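Local coordinates for PH1570-like domain-containing protein (Pyrococcus horikoshii, PDB 2HQ4) that is of unknown function but folds as a single compact chain in which helices pack against an antiparallel sheet, and gives its name to the Ph1570 family, at residues A[64-67]-A[68-72]; A[32-36]-A[37-41]; A[97-100]-A[101-104]; A[46-49]-A[50-54]; A[148-151]-A[152-155]. All coordinates share one frame; numbering follows the deposited sequence.

Overall arrangement
All five contacts are local, four of them along helices or at their ends and contact 2 where strand 30-36 turns into helix 40-55. Contacts 2 and 4 share that helix, and contact 1, on the following helix 61-70, touches both: Ala66 meets Ile47, and Ile72 lies on Arg40. Contact 5, on helix 150-155, meets contact 4 through Met46 and contact 2 through Val32; its own side-chain contacts are mainly aliphatic. Contact 3 stands apart on the surface, touching none of the others; its centre is about 33 Å from that of contact 1, and its side chains are mostly charged. Contacts 1, 2, 4 and 5 are partly buried; the first three mix apolar faces with ionic or hydrogen-bonded outer edges.

Contact 1 (A[64-67]-A[68-72]); sequences ECAK and EFWNI
Residues 64-67 and 68-72 form the last turns of helix 61-70 and the residues just after it, a local contact made largely by backbone bonds, with Ala66 and Trp70 meeting on its buried side. Glu68 N, Phe69 N and Trp70 N donate in turn to Glu64 O, Cys65 O and Ala66 O, the Trp70 bond being 2.9 Å from N to O. One turn apart, Ala66 CB lies 4.4 Å from Trp70 CZ3; a methyl suits this place because the indole, Val18 and Leu44 crowd round it. Trp70 NE1 is satisfied by Phe19 O, and Cys65 SG ties the helix to Cys12 through a disulfide. The helix stops in a Schellman motif: Asn71 takes positive phi (52°), which asparagine tolerates better than most residues, and Ile72 N turns back to Lys67 O at 2.9 Å. On the outer side the Lys67 chain, bent at chi3 (-59°), passes its CB, CG and CD beside Ile72 O. Its NZ forms a salt bridge of 2.9 Å with Glu64 OE2, approaching from above the carboxylate plane, and also donates to Leu74 O. An alanine at Lys67 would remove the ammonium and is likely to leave the Glu64 carboxylate without this mate and Leu74 O without its donor. A water bridges Cys65 O, at 2.7 Å, and more weakly Glu68 OE1.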
loop_
_atom_site.group_PDB
_atom_site.type_symbol
_atom_site.label_atom_id
_atom_site.label_comp_id
_atom_site.label_asym_id
_atom_site.label_seq_id
_atom_site.Cartn_x
_atom_site.Cartn_y
_atom_site.Cartn_z
ATOM N N GLU A 64 17.187 -1.691 -1.279
ATOM C CA GLU A 64 17.951 -2.420 -2.307
ATOM C C GLU A 64 17.659 -3.915 -2.324
ATOM O O GLU A 64 17.481 -4.506 -3.400
ATOM C CB GLU A 64 19.442 -2.147 -2.153
ATOM C CG GLU A 64 19.786 -0.662 -2.331
ATOM C CD GLU A 64 19.547 -0.142 -3.754
ATOM O OE1 GLU A 64 19.721 -0.932 -4.701
ATOM O OE2 GLU A 64 19.169 1.047 -3.925
ATOM N N CYS A 65 17.605 -4.521 -1.141
ATOM C CA CYS A 65 17.253 -5.923 -0.968
ATOM C C CYS A 65 15.846 -6.269 -1.561
ATOM O O CYS A 65 15.665 -7.284 -2.259
ATOM C CB CYS A 65 17.337 -6.275 0.539
ATOM S SG CYS A 65 16.750 -7.926 1.023
ATOM N N ALA A 66 14.862 -5.415 -1.271
ATOM C CA ALA A 66 13.486 -5.649 -1.697
ATOM C C ALA A 66 13.422 -5.494 -3.227
ATOM O O ALA A 66 12.705 -6.259 -3.891
ATOM C CB ALA A 66 12.544 -4.643 -1.003
ATOM N N LYS A 67 14.172 -4.526 -3.770
ATOM C CA LYS A 67 14.255 -4.333 -5.245
ATOM C C LYS A 67 14.829 -5.565 -5.960
ATOM O O LYS A 67 14.323 -5.988 -7.018
ATOM C CB LYS A 67 15.067 -3.095 -5.621
ATOM C CG LYS A 67 14.309 -1.749 -5.540
ATOM C CD LYS A 67 15.109 -0.605 -6.160
ATOM C CE LYS A 67 16.453 -0.420 -5.486
ATOM N NZ LYS A 67 17.264 0.726 -6.023
ATOM N N GLU A 68 15.858 -6.151 -5.362
ATOM C CA GLU A 68 16.473 -7.378 -5.866
ATOM C C GLU A 68 15.457 -8.532 -5.803
ATOM O O GLU A 68 15.243 -9.243 -6.797
ATOM C CB GLU A 68 17.763 -7.685 -5.071
ATOM C CG GLU A 68 18.885 -8.386 -5.872
ATOM C CD GLU A 68 20.202 -8.481 -5.082
ATOM O OE1 GLU A 68 20.159 -8.433 -3.811
ATOM O OE2 GLU A 68 21.292 -8.576 -5.729
ATOM N N PHE A 69 14.791 -8.682 -4.652
ATOM C CA PHE A 69 13.746 -9.683 -4.474
ATOM C C PHE A 69 12.620 -9.589 -5.522
ATOM O O PHE A 69 12.226 -10.616 -6.107
ATOM C CB PHE A 69 13.171 -9.610 -3.054
ATOM C CG PHE A 69 12.080 -10.608 -2.795
ATOM C CD1 PHE A 69 12.363 -11.964 -2.745
ATOM C CD2 PHE A 69 10.767 -10.186 -2.613
ATOM C CE1 PHE A 69 11.356 -12.912 -2.500
ATOM C CE2 PHE A 69 9.758 -11.106 -2.380
ATOM C CZ PHE A 69 10.056 -12.487 -2.310
ATOM N N TRP A 70 12.119 -8.376 -5.754
ATOM C CA TRP A 70 11.021 -8.172 -6.688
ATOM C C TRP A 70 11.465 -7.959 -8.151
ATOM O O TRP A 70 10.616 -7.847 -9.043
ATOM C CB TRP A 70 10.162 -6.987 -6.244
ATOM C CG TRP A 70 9.223 -7.305 -5.103
ATOM C CD1 TRP A 70 8.588 -8.490 -4.854
ATOM C CD2 TRP A 70 8.801 -6.404 -4.086
ATOM N NE1 TRP A 70 7.792 -8.381 -3.729
ATOM C CE2 TRP A 70 7.908 -7.108 -3.239
ATOM C CE3 TRP A 70 9.093 -5.067 -3.801
ATOM C CZ2 TRP A 70 7.294 -6.514 -2.127
ATOM C CZ3 TRP A 70 8.480 -4.476 -2.674
ATOM C CH2 TRP A 70 7.603 -5.216 -1.855
ATOM N N ASN A 71 12.785 -7.893 -8.364
ATOM C CA ASN A 71 13.408 -7.571 -9.665
ATOM C C ASN A 71 12.835 -6.277 -10.257
ATOM O O ASN A 71 12.293 -6.241 -11.368
ATOM C CB ASN A 71 13.309 -8.768 -10.643
ATOM C CG ASN A 71 14.159 -8.557 -11.924
ATOM O OD1 ASN A 71 15.186 -7.872 -11.894
ATOM N ND2 ASN A 71 13.701 -9.114 -13.046
ATOM N N ILE A 72 12.944 -5.201 -9.493
ATOM C CA ILE A 72 12.380 -3.938 -9.887
ATOM C C ILE A 72 13.473 -2.869 -9.891
ATOM O O ILE A 72 14.293 -2.812 -8.977
ATOM C CB ILE A 72 11.225 -3.526 -8.932
ATOM C CG1 ILE A 72 9.988 -4.369 -9.194
ATOM C CG2 ILE A 72 10.843 -2.055 -9.121
ATOM C CD1 ILE A 72 8.865 -4.099 -8.168
HETATM O O HOH W 1 17.300 -9.487 -2.242
#

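Contact 2 (A[32-36]-A[37-41]); sequences VKFYG and NDARK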
loop_
_atom_site.group_PDB
_atom_site.type_symbol
_atom_site.label_atom_id
_atom_site.label_comp_id
_atom_site.label_asym_id
_atom_site.label_seq_id
_atom_site.Cartn_x
_atom_site.Cartn_y
_atom_site.Cartn_z
ATOM N N VAL A 32 1.531 -4.488 5.279
ATOM C CA VAL A 32 0.710 -4.106 4.132
ATOM C C VAL A 32 0.743 -5.231 3.079
ATOM O O VAL A 32 1.791 -5.854 2.870
ATOM C CB VAL A 32 1.128 -2.710 3.538
ATOM C CG1 VAL A 32 2.637 -2.658 3.128
ATOM C CG2 VAL A 32 0.166 -2.272 2.350
ATOM N N LYS A 33 -0.404 -5.505 2.470
ATOM C CA LYS A 33 -0.476 -6.402 1.310
ATOM C C LYS A 33 -1.337 -5.698 0.267
ATOM O O LYS A 33 -2.149 -4.846 0.608
ATOM C CB LYS A 33 -1.113 -7.746 1.714
ATOM C CG LYS A 33 -0.240 -8.669 2.608
ATOM C CD LYS A 33 -0.935 -9.978 3.077
ATOM C CE LYS A 33 -2.285 -9.753 3.757
ATOM N NZ LYS A 33 -2.988 -11.027 4.298
ATOM N N PHE A 34 -1.149 -6.019 -1.011
ATOM C CA PHE A 34 -1.952 -5.376 -2.060
ATOM C C PHE A 34 -2.550 -6.429 -2.951
ATOM O O PHE A 34 -2.020 -7.557 -3.041
ATOM C CB PHE A 34 -1.116 -4.371 -2.885
ATOM C CG PHE A 34 -0.135 -5.010 -3.801
ATOM C CD1 PHE A 34 1.172 -5.227 -3.385
ATOM C CD2 PHE A 34 -0.518 -5.393 -5.118
ATOM C CE1 PHE A 34 2.127 -5.829 -4.233
ATOM C CE2 PHE A 34 0.420 -6.039 -5.959
ATOM C CZ PHE A 34 1.751 -6.232 -5.520
ATOM N N TYR A 35 -3.686 -6.070 -3.556
ATOM C CA TYR A 35 -4.472 -6.975 -4.448
ATOM C C TYR A 35 -4.854 -6.161 -5.669
ATOM O O TYR A 35 -4.965 -4.960 -5.585
ATOM C CB TYR A 35 -5.711 -7.522 -3.687
ATOM C CG TYR A 35 -5.202 -8.339 -2.529
ATOM C CD1 TYR A 35 -4.837 -9.671 -2.720
ATOM C CD2 TYR A 35 -4.978 -7.750 -1.282
ATOM C CE1 TYR A 35 -4.266 -10.412 -1.685
ATOM C CE2 TYR A 35 -4.378 -8.486 -0.243
ATOM C CZ TYR A 35 -4.083 -9.812 -0.456
ATOM O OH TYR A 35 -3.516 -10.551 0.551
ATOM N N GLY A 36 -5.008 -6.785 -6.828
ATOM C CA GLY A 36 -5.436 -6.049 -7.983
ATOM C C GLY A 36 -4.233 -5.692 -8.819
ATOM O O GLY A 36 -3.350 -6.546 -9.021
ATOM N N ASN A 37 -4.156 -4.444 -9.276
ATOM C CA ASN A 37 -2.988 -4.040 -10.067
ATOM C C ASN A 37 -1.690 -3.939 -9.225
ATOM O O ASN A 37 -1.763 -3.819 -8.017
ATOM C CB ASN A 37 -3.283 -2.766 -10.844
ATOM C CG ASN A 37 -4.319 -3.007 -11.990
ATOM O OD1 ASN A 37 -5.258 -2.213 -12.210
ATOM N ND2 ASN A 37 -4.145 -4.115 -12.692
ATOM N N ASP A 38 -0.536 -4.004 -9.890
ATOM C CA ASP A 38 0.776 -4.051 -9.253
ATOM C C ASP A 38 0.988 -2.790 -8.382
ATOM O O ASP A 38 0.785 -1.665 -8.839
ATOM C CB ASP A 38 1.841 -4.120 -10.357
ATOM C CG ASP A 38 3.251 -4.416 -9.829
ATOM O OD1 ASP A 38 3.438 -4.740 -8.641
ATOM O OD2 ASP A 38 4.187 -4.291 -10.631
ATOM N N ALA A 39 1.347 -2.994 -7.121
ATOM C CA ALA A 39 1.703 -1.860 -6.261
ATOM C C ALA A 39 3.102 -2.020 -5.686
ATOM O O ALA A 39 3.436 -1.382 -4.681
ATOM C CB ALA A 39 0.685 -1.704 -5.147
ATOM N N ARG A 40 3.943 -2.852 -6.298
ATOM C CA ARG A 40 5.263 -3.104 -5.681
ATOM C C ARG A 40 6.139 -1.867 -5.477
ATOM O O ARG A 40 6.854 -1.768 -4.475
ATOM C CB ARG A 40 6.003 -4.275 -6.336
ATOM C CG ARG A 40 5.444 -5.684 -5.872
ATOM C CD ARG A 40 5.843 -6.833 -6.833
ATOM N NE ARG A 40 5.779 -6.361 -8.222
ATOM C CZ ARG A 40 6.521 -6.842 -9.212
ATOM N NH1 ARG A 40 7.381 -7.829 -8.972
ATOM N NH2 ARG A 40 6.417 -6.323 -10.427
ATOM N N LYS A 41 6.084 -0.912 -6.402
ATOM C CA LYS A 41 6.882 0.302 -6.247
ATOM C C LYS A 41 6.381 1.222 -5.099
ATOM O O LYS A 41 7.154 1.943 -4.490
ATOM C CB LYS A 41 6.964 1.075 -7.585
ATOM C CG LYS A 41 7.845 0.383 -8.674
ATOM C CD LYS A 41 7.998 1.336 -9.882
ATOM C CE LYS A 41 8.662 0.634 -11.091
ATOM N NZ LYS A 41 8.811 1.637 -12.202
#
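Phe34, near the end of strand 30-36, lays its ring against Ala39, the residue just before helix 40-55. Its CG sits between the backbone N and the carbonyl carbon (chi1 72°), which swings the ring back over the connecting turn. Ala39 CB stands over the ring face, 4.0 Å from its centroid, in a CH-pi contact. Ala39 N is over a face as well, offset toward the rim and 3.4 Å from Phe34 CE2. A small side chain suits Ala39, which packs against both the Phe34 ring and Phe143. The turn is a strand-to-helix connection in which Gly36 adopts backbone angles that call for glycine, and Asp38 makes an Asx turn: its OD1 accepts Arg40 N at 3.1 Å from above the carboxylate plane. From the opposite face of that plane Arg40 NE reaches the same OD1 at 2.9 Å, while Arg40 NH2 holds Asp38 OD2 at 3.0 Å. This side-on, two-nitrogen salt bridge fixes the guanidinium against the acid, helped by a bend at chi3 (-39°). The aliphatic part of Arg40 packs on Phe34, CG lying 3.7 Å from ring atom CE1, with the ring and guanidinium planes 45° apart.

Contact 3 (A[97-100]-A[101-104]); sequences IKKL and QEEI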
loop_
_atom_site.group_PDB
_atom_site.type_symbol
_atom_site.label_atom_id
_atom_site.label_comp_id
_atom_site.label_asym_id
_atom_site.label_seq_id
_atom_site.Cartn_x
_atom_site.Cartn_y
_atom_site.Cartn_z
ATOM N N ILE A 97 -21.160 3.736 -4.343
ATOM C CA ILE A 97 -20.793 2.737 -3.332
ATOM C C ILE A 97 -20.925 1.327 -3.913
ATOM O O ILE A 97 -19.986 0.506 -3.841
ATOM C CB ILE A 97 -21.631 2.890 -2.009
ATOM C CG1 ILE A 97 -21.312 4.207 -1.294
ATOM C CG2 ILE A 97 -21.412 1.715 -1.041
ATOM C CD1 ILE A 97 -19.854 4.399 -0.872
ATOM N N LYS A 98 -22.074 1.066 -4.534
ATOM C CA LYS A 98 -22.334 -0.216 -5.182
ATOM C C LYS A 98 -21.349 -0.562 -6.304
ATOM O O LYS A 98 -20.945 -1.703 -6.440
ATOM C CB LYS A 98 -23.782 -0.230 -5.708
ATOM C CG LYS A 98 -24.215 -1.485 -6.471
ATOM C CD LYS A 98 -24.648 -2.607 -5.519
ATOM C CE LYS A 98 -25.470 -3.662 -6.248
ATOM N NZ LYS A 98 -26.158 -4.588 -5.282
ATOM N N LYS A 99 -20.975 0.419 -7.124
ATOM C CA LYS A 99 -19.995 0.166 -8.218
ATOM C C LYS A 99 -18.564 -0.051 -7.670
ATOM O O LYS A 99 -17.802 -0.855 -8.189
ATOM C CB LYS A 99 -19.984 1.333 -9.205
ATOM C CG LYS A 99 -21.247 1.464 -10.062
ATOM C CD LYS A 99 -21.319 0.398 -11.149
ATOM C CE LYS A 99 -21.238 1.029 -12.548
ATOM N NZ LYS A 99 -22.533 1.646 -13.043
ATOM N N LEU A 100 -18.221 0.699 -6.634
ATOM C CA LEU A 100 -16.956 0.511 -5.917
ATOM C C LEU A 100 -16.905 -0.863 -5.253
ATOM O O LEU A 100 -15.893 -1.540 -5.314
ATOM C CB LEU A 100 -16.719 1.652 -4.907
ATOM C CG LEU A 100 -16.446 3.048 -5.506
ATOM C CD1 LEU A 100 -16.063 4.008 -4.381
ATOM C CD2 LEU A 100 -15.358 3.053 -6.616
ATOM N N GLN A 101 -18.004 -1.285 -4.645
ATOM C CA GLN A 101 -18.092 -2.654 -4.112
ATOM C C GLN A 101 -17.900 -3.730 -5.198
ATOM O O GLN A 101 -17.233 -4.757 -4.964
ATOM C CB GLN A 101 -19.389 -2.841 -3.287
ATOM C CG GLN A 101 -19.361 -4.031 -2.320
ATOM C CD GLN A 101 -18.239 -3.967 -1.270
ATOM O OE1 GLN A 101 -18.144 -3.016 -0.495
ATOM N NE2 GLN A 101 -17.411 -5.008 -1.226
ATOM N N GLU A 102 -18.427 -3.490 -6.404
ATOM C CA GLU A 102 -18.155 -4.382 -7.535
ATOM C C GLU A 102 -16.678 -4.387 -7.981
ATOM O O GLU A 102 -16.175 -5.426 -8.420
ATOM C CB GLU A 102 -19.062 -4.066 -8.740
ATOM C CG GLU A 102 -20.514 -4.532 -8.570
ATOM C CD GLU A 102 -21.486 -3.864 -9.559
ATOM O OE1 GLU A 102 -21.021 -3.293 -10.574
ATOM O OE2 GLU A 102 -22.725 -3.913 -9.299
ATOM N N GLU A 103 -15.982 -3.244 -7.886
ATOM C CA GLU A 103 -14.529 -3.236 -8.125
ATOM C C GLU A 103 -13.830 -4.161 -7.107
ATOM O O GLU A 103 -12.902 -4.909 -7.478
ATOM C CB GLU A 103 -13.926 -1.835 -8.037
ATOM C CG GLU A 103 -14.219 -0.921 -9.227
ATOM C CD GLU A 103 -13.730 -1.518 -10.541
ATOM O OE1 GLU A 103 -12.569 -2.004 -10.605
ATOM O OE2 GLU A 103 -14.526 -1.515 -11.501
ATOM N N ILE A 104 -14.266 -4.090 -5.849
ATOM C CA ILE A 104 -13.709 -4.965 -4.796
ATOM C C ILE A 104 -13.855 -6.436 -5.218
ATOM O O ILE A 104 -12.880 -7.161 -5.222
ATOM C CB ILE A 104 -14.293 -4.685 -3.372
ATOM C CG1 ILE A 104 -13.822 -3.317 -2.814
ATOM C CG2 ILE A 104 -13.897 -5.786 -2.386
ATOM C CD1 ILE A 104 -12.271 -3.129 -2.798
HETATM O O HOH W 2 -17.519 -1.465 -10.769
#
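Two successive turns of the surface helix 94-107 make this contact, in which Glu102 leans back toward Lys98 and Lys99. The Glu102 carboxylate divides its oxygens between the two lysine chains: OE1 lies 3.7 Å from Lys99 CD, and OE2 is 4.0 Å from Lys98 CG. The meetings are with methylene carbons, since the ammonium groups stay farther off, Lys98 NZ being 5.3 Å from Glu102 OE2. Attraction between these opposite charges is therefore probably long-ranged and softened by solvent. Glu102 gets there with CG anti to its carbonyl carbon (chi1 -74°) and an extended chain, which carries the acid back along the helix. A leucine in place of Glu102 would remove the carboxylate, and Lys98 and Lys99 would probably be left without the negative charge beside their chains. The helix is amphipathic: Ile97 and Leu100 rest on Ile115, and Ile104 on Pro109, while the lysines and glutamates suit its outer side. Regular alpha-helical bonds join the turns, from Gln101 N to Ile97 O at 2.8 Å through Ile104 N to Leu100 O at 3.1 Å. Gln101, bent at chi2 (59°), uses its amide at both ends, NE2 donating to Ile113 O and OE1 accepting from Ile115 N. A water donates to Lys99 O at 2.7 Å and to Glu103 OE2 at 3.1 Å; that carboxylate also pairs with Lys106.

Contact 4 (A[46-49]-A[50-54]); sequences MIYE and LYLPE
Tyr48 and Leu52, one helical turn apart, slant past each other, the tyrosine CE2 lying 4.1 Å from Leu52 CD2. Both side chains leave with CG anti to the backbone N (chi1 -175° in Tyr48 and 179° in Leu52), which brings the methyl branch alongside the aromatic ring, neither squarely over its face nor at its edge. A tyrosine suits this place because its far end has further work: the ring meets Phe63 edge-to-face and its OH is hydrogen-bonded to Arg57 O. Tyr51 is turned differently. Its CG lies beside the backbone N (chi1 -77°), so that the ring presents its edge to Ile47 O, which lies near the ring plane 3.5 Å from CD2. Its hydroxyl pairs with Asp25 and its ring packs edge-to-face on Phe28. Leu50 bends back over the preceding turn, with CG 3.3 Å from Met46 O. Glu49 extends its chain away from the following turn, to Lys156 (salt bridge) and Tyr157 OH (hydrogen bond). Beneath the side chains, Leu50 N bonds to Met46 O at 2.9 Å and Leu52 N to Tyr48 O at 2.8 Å. Pro53 has no N-H to give Glu49 O, and instead sets its CD 3.4 Å from that oxygen. The result is a proline kink near the end of helix 40-55, an amphipathic helix whose Met46, Ile47 and Leu50 pack on Phe23 of the sheet.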
loop_
_atom_site.group_PDB
_atom_site.type_symbol
_atom_site.label_atom_id
_atom_site.label_comp_id
_atom_site.label_asym_id
_atom_site.label_seq_id
_atom_site.Cartn_x
_atom_site.Cartn_y
_atom_site.Cartn_z
ATOM N N MET A 46 7.634 2.918 0.475
ATOM C CA MET A 46 7.341 2.852 1.925
ATOM C C MET A 46 8.540 2.313 2.720
ATOM O O MET A 46 8.819 2.802 3.817
ATOM C CB MET A 46 6.106 1.934 2.175
ATOM C CG MET A 46 4.736 2.499 1.617
ATOM S SD MET A 46 3.385 1.289 1.621
ATOM C CE MET A 46 3.114 1.185 3.410
ATOM N N ILE A 47 9.218 1.287 2.194
ATOM C CA ILE A 47 10.399 0.676 2.840
ATOM C C ILE A 47 11.546 1.682 2.918
ATOM O O ILE A 47 12.162 1.876 3.974
ATOM C CB ILE A 47 10.842 -0.630 2.075
ATOM C CG1 ILE A 47 9.843 -1.749 2.338
ATOM C CG2 ILE A 47 12.237 -1.089 2.520
ATOM C CD1 ILE A 47 9.860 -2.967 1.256
ATOM N N TYR A 48 11.826 2.333 1.787
ATOM C CA TYR A 48 12.800 3.410 1.732
ATOM C C TYR A 48 12.535 4.475 2.797
ATOM O O TYR A 48 13.450 4.878 3.557
ATOM C CB TYR A 48 12.772 4.019 0.334
ATOM C CG TYR A 48 13.817 5.086 0.063
ATOM C CD1 TYR A 48 15.076 4.753 -0.462
ATOM C CD2 TYR A 48 13.528 6.434 0.285
ATOM C CE1 TYR A 48 16.045 5.768 -0.727
ATOM C CE2 TYR A 48 14.483 7.435 0.038
ATOM C CZ TYR A 48 15.722 7.085 -0.474
ATOM O OH TYR A 48 16.619 8.099 -0.730
ATOM N N GLU A 49 11.295 4.944 2.847
ATOM C CA GLU A 49 10.933 5.976 3.799
ATOM C C GLU A 49 11.090 5.489 5.250
ATOM O O GLU A 49 11.553 6.257 6.091
ATOM C CB GLU A 49 9.515 6.498 3.528
ATOM C CG GLU A 49 9.032 7.498 4.577
ATOM C CD GLU A 49 7.714 8.148 4.226
ATOM O OE1 GLU A 49 7.320 8.122 3.034
ATOM O OE2 GLU A 49 7.072 8.719 5.146
ATOM N N LEU A 50 10.743 4.227 5.527
ATOM C CA LEU A 50 10.868 3.659 6.863
ATOM C C LEU A 50 12.333 3.603 7.380
ATOM O O LEU A 50 12.583 3.835 8.573
ATOM C CB LEU A 50 10.240 2.269 6.945
ATOM C CG LEU A 50 8.712 2.114 7.056
ATOM C CD1 LEU A 50 8.350 0.615 7.113
ATOM C CD2 LEU A 50 8.172 2.850 8.352
ATOM N N TYR A 51 13.271 3.320 6.470
ATOM C CA TYR A 51 14.672 3.053 6.821
ATOM C C TYR A 51 15.617 4.204 6.484
ATOM O O TYR A 51 16.772 4.214 6.927
ATOM C CB TYR A 51 15.139 1.690 6.222
ATOM C CG TYR A 51 14.575 0.572 7.052
ATOM C CD1 TYR A 51 15.213 0.183 8.239
ATOM C CD2 TYR A 51 13.316 0.018 6.764
ATOM C CE1 TYR A 51 14.666 -0.809 9.070
ATOM C CE2 TYR A 51 12.737 -0.982 7.596
ATOM C CZ TYR A 51 13.432 -1.389 8.740
ATOM O OH TYR A 51 12.904 -2.353 9.557
ATOM N N LEU A 52 15.105 5.196 5.761
ATOM C CA LEU A 52 15.827 6.432 5.466
ATOM C C LEU A 52 16.482 7.050 6.703
ATOM O O LEU A 52 17.662 7.425 6.632
ATOM C CB LEU A 52 14.915 7.445 4.763
ATOM C CG LEU A 52 15.422 8.817 4.377
ATOM C CD1 LEU A 52 16.693 8.674 3.533
ATOM C CD2 LEU A 52 14.325 9.505 3.578
ATOM N N PRO A 53 15.741 7.167 7.824
ATOM C CA PRO A 53 16.373 7.716 9.028
ATOM C C PRO A 53 17.605 6.955 9.534
ATOM O O PRO A 53 18.521 7.589 10.035
ATOM C CB PRO A 53 15.245 7.653 10.075
ATOM C CG PRO A 53 13.959 7.754 9.263
ATOM C CD PRO A 53 14.309 6.877 8.064
ATOM N N GLU A 54 17.635 5.625 9.441
ATOM C CA GLU A 54 18.815 4.854 9.850
ATOM C C GLU A 54 19.926 4.860 8.803
ATOM O O GLU A 54 21.093 4.802 9.171
ATOM C CB GLU A 54 18.499 3.384 10.119
ATOM C CG GLU A 54 17.659 3.078 11.288
ATOM C CD GLU A 54 17.045 1.671 11.180
ATOM O OE1 GLU A 54 17.814 0.667 11.050
ATOM O OE2 GLU A 54 15.807 1.571 11.228
#

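Contact 5 (A[148-151]-A[152-155]); sequences PSIA and NKIL
Ala151 and Ile150, in the early part of helix 150-155, are the residues most covered by the turn that follows. Ala151 O accepts Leu155 N at 2.9 Å, and Leu155 CG folds down to 3.2 Å from the same oxygen. A methyl suits Ala151, whose side chain fits against Phe145 and Val130. Ile150 uses its two branches separately. With CG2 anti to the backbone N and CG1 beside it (chi1 -55°), CG2 meets Ile154 CD1 at 3.9 Å, whereas CD1 comes 4.2 Å from Lys153 CE. Branched aliphatic chains thus fill the inner side, and the long methylene run of Lys153 covers the outer edge of Ile150. Ile150 O accepts Ile154 N at 3.3 Å, and weak bonds from Lys153 N to Ile150 O and from Asn152 N to Ser149 O add to it. This short helix packs against the sheet, with Ile154 on Phe143, Phe145 and Val32, Leu155 on Leu128 and Val130, and Met46 of helix 40-55 against Ile150, Lys153 and Ile154.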
loop_
_atom_site.group_PDB
_atom_site.type_symbol
_atom_site.label_atom_id
_atom_site.label_comp_id
_atom_site.label_asym_id
_atom_site.label_seq_id
_atom_site.Cartn_x
_atom_site.Cartn_y
_atom_site.Cartn_z
ATOM N N PRO A 148 -4.707 1.909 11.294
ATOM C CA PRO A 148 -5.160 2.989 10.387
ATOM C C PRO A 148 -4.118 3.955 9.920
ATOM O O PRO A 148 -4.272 4.472 8.826
ATOM C CB PRO A 148 -6.248 3.756 11.195
ATOM C CG PRO A 148 -6.625 2.799 12.317
ATOM C CD PRO A 148 -5.416 1.957 12.602
ATOM N N SER A 149 -3.065 4.181 10.728
ATOM C CA SER A 149 -2.057 5.169 10.368
ATOM C C SER A 149 -1.187 4.729 9.175
ATOM O O SER A 149 -0.457 5.565 8.561
ATOM C CB SER A 149 -1.172 5.518 11.582
ATOM O OG SER A 149 -0.477 4.403 12.022
ATOM N N ILE A 150 -1.252 3.440 8.848
ATOM C CA ILE A 150 -0.517 2.997 7.614
ATOM C C ILE A 150 -1.100 3.701 6.371
ATOM O O ILE A 150 -0.412 3.868 5.368
ATOM C CB ILE A 150 -0.550 1.462 7.437
ATOM C CG1 ILE A 150 -0.020 0.751 8.680
ATOM C CG2 ILE A 150 0.228 0.976 6.103
ATOM C CD1 ILE A 150 1.085 1.400 9.309
ATOM N N ALA A 151 -2.367 4.120 6.431
ATOM C CA ALA A 151 -3.001 4.791 5.276
ATOM C C ALA A 151 -2.139 5.919 4.716
ATOM O O ALA A 151 -1.935 5.974 3.527
ATOM C CB ALA A 151 -4.429 5.335 5.603
ATOM N N ASN A 152 -1.641 6.816 5.572
ATOM C CA ASN A 152 -0.848 7.970 5.085
ATOM C C ASN A 152 0.454 7.598 4.399
ATOM O O ASN A 152 0.898 8.315 3.510
ATOM C CB ASN A 152 -0.551 8.995 6.212
ATOM C CG ASN A 152 -1.855 9.452 6.932
ATOM O OD1 ASN A 152 -2.291 10.609 6.794
ATOM N ND2 ASN A 152 -2.484 8.529 7.648
ATOM N N LYS A 153 1.067 6.525 4.860
ATOM C CA LYS A 153 2.305 5.997 4.276
ATOM C C LYS A 153 2.070 5.553 2.821
ATOM O O LYS A 153 2.977 5.671 1.978
ATOM C CB LYS A 153 2.791 4.823 5.092
ATOM C CG LYS A 153 3.179 5.209 6.569
ATOM C CD LYS A 153 3.706 3.956 7.290
ATOM C CE LYS A 153 4.101 4.213 8.778
ATOM N NZ LYS A 153 4.514 5.610 9.096
ATOM N N ILE A 154 0.889 4.997 2.569
ATOM C CA ILE A 154 0.450 4.578 1.215
ATOM C C ILE A 154 0.038 5.753 0.376
ATOM O O ILE A 154 0.482 5.880 -0.782
ATOM C CB ILE A 154 -0.695 3.507 1.281
ATOM C CG1 ILE A 154 -0.193 2.212 1.924
ATOM C CG2 ILE A 154 -1.279 3.149 -0.125
ATOM C CD1 ILE A 154 -1.341 1.352 2.498
ATOM N N LEU A 155 -0.783 6.636 0.949
ATOM C CA LEU A 155 -1.400 7.738 0.218
ATOM C C LEU A 155 -0.338 8.645 -0.393
ATOM O O LEU A 155 -0.567 9.243 -1.451
ATOM C CB LEU A 155 -2.315 8.546 1.136
ATOM C CG LEU A 155 -3.647 7.927 1.579
ATOM C CD1 LEU A 155 -4.361 8.829 2.635
ATOM C CD2 LEU A 155 -4.518 7.677 0.345
#